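PDB 6PLJ: nucleotidyl transferase from Methanothermobacter thermautotrophicus, which probably transfers nucleotidyl groups from nucleoside triphosphates and may act in the synthesis of the pseudomurein cell wall. Local coordinates for residues A30-R34 / V80-H84; L54-N58 / Y226-R230. One frame throughout, in Å; residues are numbered along the deposited sequence.

How the contacts relate
Contact 1 joins two parallel strands of the central sheet at their C-terminal ends, whereas contact 2 holds the C-terminal helix 223-236 against the small hairpin of strands 56-57 and 60-61. Their centres lie 18 Å apart and their nearest atoms about 7 Å, without touching. Along the chain the segments alternate. Helix 62-72 connects them physically: its Ile63 and Val67 meet Ala31 and Val80 of contact 1, while Val62 meets Leu55 and Leu57, and Ala65 meets Leu57. The loop after strand 25-31, with Gly33, is probably part of the nucleotide site, as in relatives; two ethanediols, probably from the crystallisation liquor, bind there. A sodium ion lies about 11 Å from the Tyr226 side chain.

Contact 1: A30-R34 / V80-H84; sequences AAAGR and VVTGH. With EDO (1,2-ethanediol), chain F; EDO (1,2-ethanediol), chain D.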
# COMPACT_ATOMS: atom_id res chain seq x y z
N ALA A 30 -3.03 3.02 2.42
CA ALA A 30 -4.12 2.37 3.15
C ALA A 30 -3.57 1.82 4.45
O ALA A 30 -2.76 0.89 4.44
CB ALA A 30 -4.73 1.28 2.30
N ALA A 31 -3.99 2.41 5.57
CA ALA A 31 -3.44 2.08 6.88
C ALA A 31 -4.58 1.88 7.88
O ALA A 31 -4.45 2.23 9.05
CB ALA A 31 -2.49 3.18 7.32
N ALA A 32 -5.69 1.35 7.39
CA ALA A 32 -6.96 1.35 8.15
C ALA A 32 -7.48 -0.02 8.55
O ALA A 32 -8.47 -0.08 9.28
CB ALA A 32 -8.03 2.06 7.36
N GLY A 33 -6.88 -1.10 8.07
CA GLY A 33 -7.45 -2.41 8.25
C GLY A 33 -7.03 -3.11 9.53
O GLY A 33 -6.05 -2.74 10.19
N ARG A 34 -7.76 -4.18 9.85
CA ARG A 34 -7.36 -5.08 10.93
C ARG A 34 -6.22 -5.96 10.43
O ARG A 34 -5.94 -6.05 9.22
CB ARG A 34 -8.53 -5.96 11.38
CG ARG A 34 -9.62 -5.23 12.14
CD ARG A 34 -10.72 -6.22 12.52
NE ARG A 34 -11.40 -6.75 11.36
CZ ARG A 34 -12.41 -6.16 10.71
NH1 ARG A 34 -12.94 -5.02 11.12
NH2 ARG A 34 -12.90 -6.75 9.62
N VAL A 80 -2.91 9.46 4.04
CA VAL A 80 -2.92 8.19 4.76
C VAL A 80 -4.33 7.97 5.26
O VAL A 80 -4.90 8.85 5.92
CB VAL A 80 -1.95 8.16 5.93
CG1 VAL A 80 -2.02 6.82 6.63
CG2 VAL A 80 -0.53 8.45 5.47
N VAL A 81 -4.89 6.80 4.96
CA VAL A 81 -6.24 6.46 5.36
C VAL A 81 -6.14 5.60 6.59
O VAL A 81 -5.49 4.55 6.56
CB VAL A 81 -6.99 5.72 4.25
CG1 VAL A 81 -8.44 5.47 4.66
CG2 VAL A 81 -6.95 6.54 2.97
N THR A 82 -6.80 6.03 7.66
CA THR A 82 -6.74 5.33 8.94
C THR A 82 -8.13 4.83 9.32
O THR A 82 -9.13 5.20 8.72
CB THR A 82 -6.17 6.25 10.04
OG1 THR A 82 -7.00 7.41 10.18
CG2 THR A 82 -4.74 6.68 9.70
N GLY A 83 -8.18 3.94 10.30
CA GLY A 83 -9.46 3.39 10.75
C GLY A 83 -9.22 2.54 11.97
O GLY A 83 -9.34 3.01 13.10
N HIS A 84 -8.84 1.30 11.74
CA HIS A 84 -8.52 0.41 12.83
C HIS A 84 -7.37 0.95 13.66
O HIS A 84 -6.28 1.21 13.13
CB HIS A 84 -8.17 -0.98 12.35
CG HIS A 84 -8.01 -1.93 13.48
ND1 HIS A 84 -9.06 -2.24 14.33
CD2 HIS A 84 -6.94 -2.61 13.95
CE1 HIS A 84 -8.63 -3.07 15.26
NE2 HIS A 84 -7.36 -3.32 15.04
C1 EDO F . -6.29 -0.59 4.60
O1 EDO F . -7.00 0.42 4.98
C2 EDO F . -5.15 -0.82 5.38
O2 EDO F . -4.39 -1.69 4.60
C1 EDO D . -10.69 -5.00 7.50
O1 EDO D . -9.28 -5.19 7.53
C2 EDO D . -11.05 -3.79 8.34
O2 EDO D . -12.30 -3.26 7.91
O HOH W 1 -5.63 3.14 11.29
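Arg34 lays its CG methylene over the centre of the His84 ring, with CG 3.8 Å from the ring centroid and 12° off the ring normal, which identifies a CH-pi contact. A chi1 of -172° sets CG of His84 opposite its own backbone N and swings the imidazole beneath the arginine. Beyond CG the arginine chain bends at chi3, leaving its guanidinium plane 77° from the ring plane. NH1 forms a salt bridge to Asp107, and one guanidinium face rests on an ethanediol (chain D); His51 meets the imidazole edge-to-face.

The small side chains behind permit close backbone approach: Ala32 CB lies 3.4 Å from Thr82 C, and Ala31 CB packs on Val80 CG1 at 3.7 Å. Strands 25-31 and 77-82 run parallel here in a Rossmann-like sheet, joined by Ala31 N to Val81 O (2.8 Å). After strand 25-31 the chain enters the loop that in MobA-like relatives binds the nucleotide. Between this loop and the one after strand 77-82, His84 N donates to Ala32 O (2.8 Å). One water links the two strand ends and their loops, donating to Ala31 O and to His84 O and accepting from Gly83 N (2.9 Å). Backbone N-H groups also hold two ethanediols, probably from the crystallisation liquor: Ala32 N donates to O1 of the chain F molecule at 2.9 Å, and Arg34 N to O1 of the chain D one.

Contact 2: L54-N58 / Y226-R230; sequences LLPLN and YLRIR
The Tyr226 ring carries Leu55 on one face and the carbonyl of Pro56 at its edge. Leu55 CD1 sits over the ring centre, 3.7 Å from the centroid and 13° off the normal, a CH-pi contact, while Leu55 CB comes to 3.6 Å from Tyr226 CE1. Pro56 O lies in the ring plane, 2.6 Å from Tyr226 OH, and accepts the hydroxyl's hydrogen bond. That hydroxyl approaches in the carbonyl plane on a lone pair, at a C=O...donor angle of 144°. The proline ring turns roughly across the tyrosine and also meets its outer end, with Pro56 CG 3.4 Å from Tyr226 OH. The other flat group, the Arg230 guanidinium, has Leu227 CD2 against one face, within the same helix.

Leu57, on strand 56-57, packs further along helix 223-236, on Ile229 and Arg230. Its CD1 lies closest to Arg230 CA, at 3.8 Å, and also approaches the Tyr226 ring, while CD2 meets Ile229 CG2 at 4.0 Å. The contact thus packs the C-terminal helix on the two-stranded hairpin of 56-57 and 60-61. Met38 and Met42 of helix 36-44 touch Leu55, and Phe233 continues the apolar patch beside Leu57.

A phenylalanine in place of Tyr226 would probably keep the leucine over its face but leave Pro56 O without this donor. Apolar contacts make up most of the interface, and the one hydrogen bond from the phenol probably helps to set how the ring end meets the hairpin.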
# COMPACT_ATOMS: atom_id res chain seq x y z
N LEU A 54 2.19 -0.92 14.00
CA LEU A 54 2.89 -0.31 15.13
C LEU A 54 4.11 -1.09 15.58
O LEU A 54 4.79 -0.69 16.53
CB LEU A 54 1.91 -0.17 16.29
CG LEU A 54 0.61 0.57 15.98
CD1 LEU A 54 -0.37 0.46 17.15
CD2 LEU A 54 0.89 2.00 15.60
N LEU A 55 4.42 -2.19 14.89
CA LEU A 55 5.62 -2.95 15.19
C LEU A 55 6.86 -2.15 14.83
O LEU A 55 6.84 -1.35 13.90
CB LEU A 55 5.62 -4.28 14.44
CG LEU A 55 4.72 -5.37 15.03
CD1 LEU A 55 4.57 -6.47 14.01
CD2 LEU A 55 5.28 -5.89 16.34
N PRO A 56 7.95 -2.36 15.58
CA PRO A 56 9.13 -1.55 15.35
C PRO A 56 9.87 -1.97 14.11
O PRO A 56 10.03 -3.17 13.84
CB PRO A 56 10.00 -1.83 16.57
CG PRO A 56 9.59 -3.17 17.01
CD PRO A 56 8.12 -3.24 16.74
N LEU A 57 10.36 -0.97 13.39
CA LEU A 57 11.12 -1.18 12.20
C LEU A 57 11.95 0.07 11.92
O LEU A 57 11.40 1.17 11.87
CB LEU A 57 10.13 -1.42 11.05
CG LEU A 57 10.64 -2.20 9.87
CD1 LEU A 57 10.92 -3.65 10.28
CD2 LEU A 57 9.60 -2.12 8.76
N ASN A 58 13.27 -0.11 11.78
CA ASN A 58 14.17 0.97 11.37
C ASN A 58 14.14 2.15 12.37
O ASN A 58 14.19 3.32 11.96
CB ASN A 58 13.79 1.42 9.94
CG ASN A 58 14.98 1.88 9.11
OD1 ASN A 58 16.10 1.39 9.28
ND2 ASN A 58 14.74 2.79 8.18
N TYR A 226 6.54 -10.18 9.07
CA TYR A 226 7.22 -9.08 9.74
C TYR A 226 8.68 -9.44 10.06
O TYR A 226 9.59 -8.66 9.83
CB TYR A 226 6.48 -8.68 11.01
CG TYR A 226 7.30 -7.88 11.97
CD1 TYR A 226 7.55 -6.52 11.74
CD2 TYR A 226 7.82 -8.46 13.13
CE1 TYR A 226 8.29 -5.77 12.62
CE2 TYR A 226 8.56 -7.71 14.02
CZ TYR A 226 8.79 -6.37 13.77
OH TYR A 226 9.51 -5.61 14.66
N LEU A 227 8.89 -10.65 10.56
CA LEU A 227 10.25 -11.04 10.94
C LEU A 227 11.15 -11.08 9.71
O LEU A 227 12.31 -10.69 9.79
CB LEU A 227 10.26 -12.38 11.66
CG LEU A 227 9.51 -12.40 12.99
CD1 LEU A 227 9.50 -13.82 13.54
CD2 LEU A 227 10.12 -11.44 13.98
N ARG A 228 10.60 -11.54 8.60
CA ARG A 228 11.32 -11.55 7.32
C ARG A 228 11.72 -10.14 6.89
O ARG A 228 12.85 -9.89 6.49
CB ARG A 228 10.47 -12.23 6.27
CG ARG A 228 11.12 -12.32 4.91
CD ARG A 228 10.20 -12.93 3.89
NE ARG A 228 10.82 -12.86 2.57
CZ ARG A 228 10.25 -13.23 1.43
NH1 ARG A 228 9.00 -13.70 1.40
NH2 ARG A 228 10.94 -13.11 0.29
N ILE A 229 10.79 -9.20 6.99
CA ILE A 229 11.07 -7.82 6.66
C ILE A 229 12.09 -7.23 7.63
O ILE A 229 13.03 -6.56 7.22
CB ILE A 229 9.78 -6.98 6.65
CG1 ILE A 229 8.92 -7.38 5.45
CG2 ILE A 229 10.10 -5.49 6.63
CD1 ILE A 229 7.47 -6.97 5.56
N ARG A 230 11.90 -7.49 8.91
CA ARG A 230 12.83 -6.95 9.92
C ARG A 230 14.25 -7.46 9.63
O ARG A 230 15.16 -6.70 9.75
CB ARG A 230 12.36 -7.32 11.34
CG ARG A 230 13.28 -6.86 12.45
CD ARG A 230 12.78 -7.30 13.83
NE ARG A 230 13.21 -8.65 14.13
CZ ARG A 230 12.85 -9.36 15.19
NH1 ARG A 230 13.32 -10.59 15.34
NH2 ARG A 230 12.01 -8.87 16.09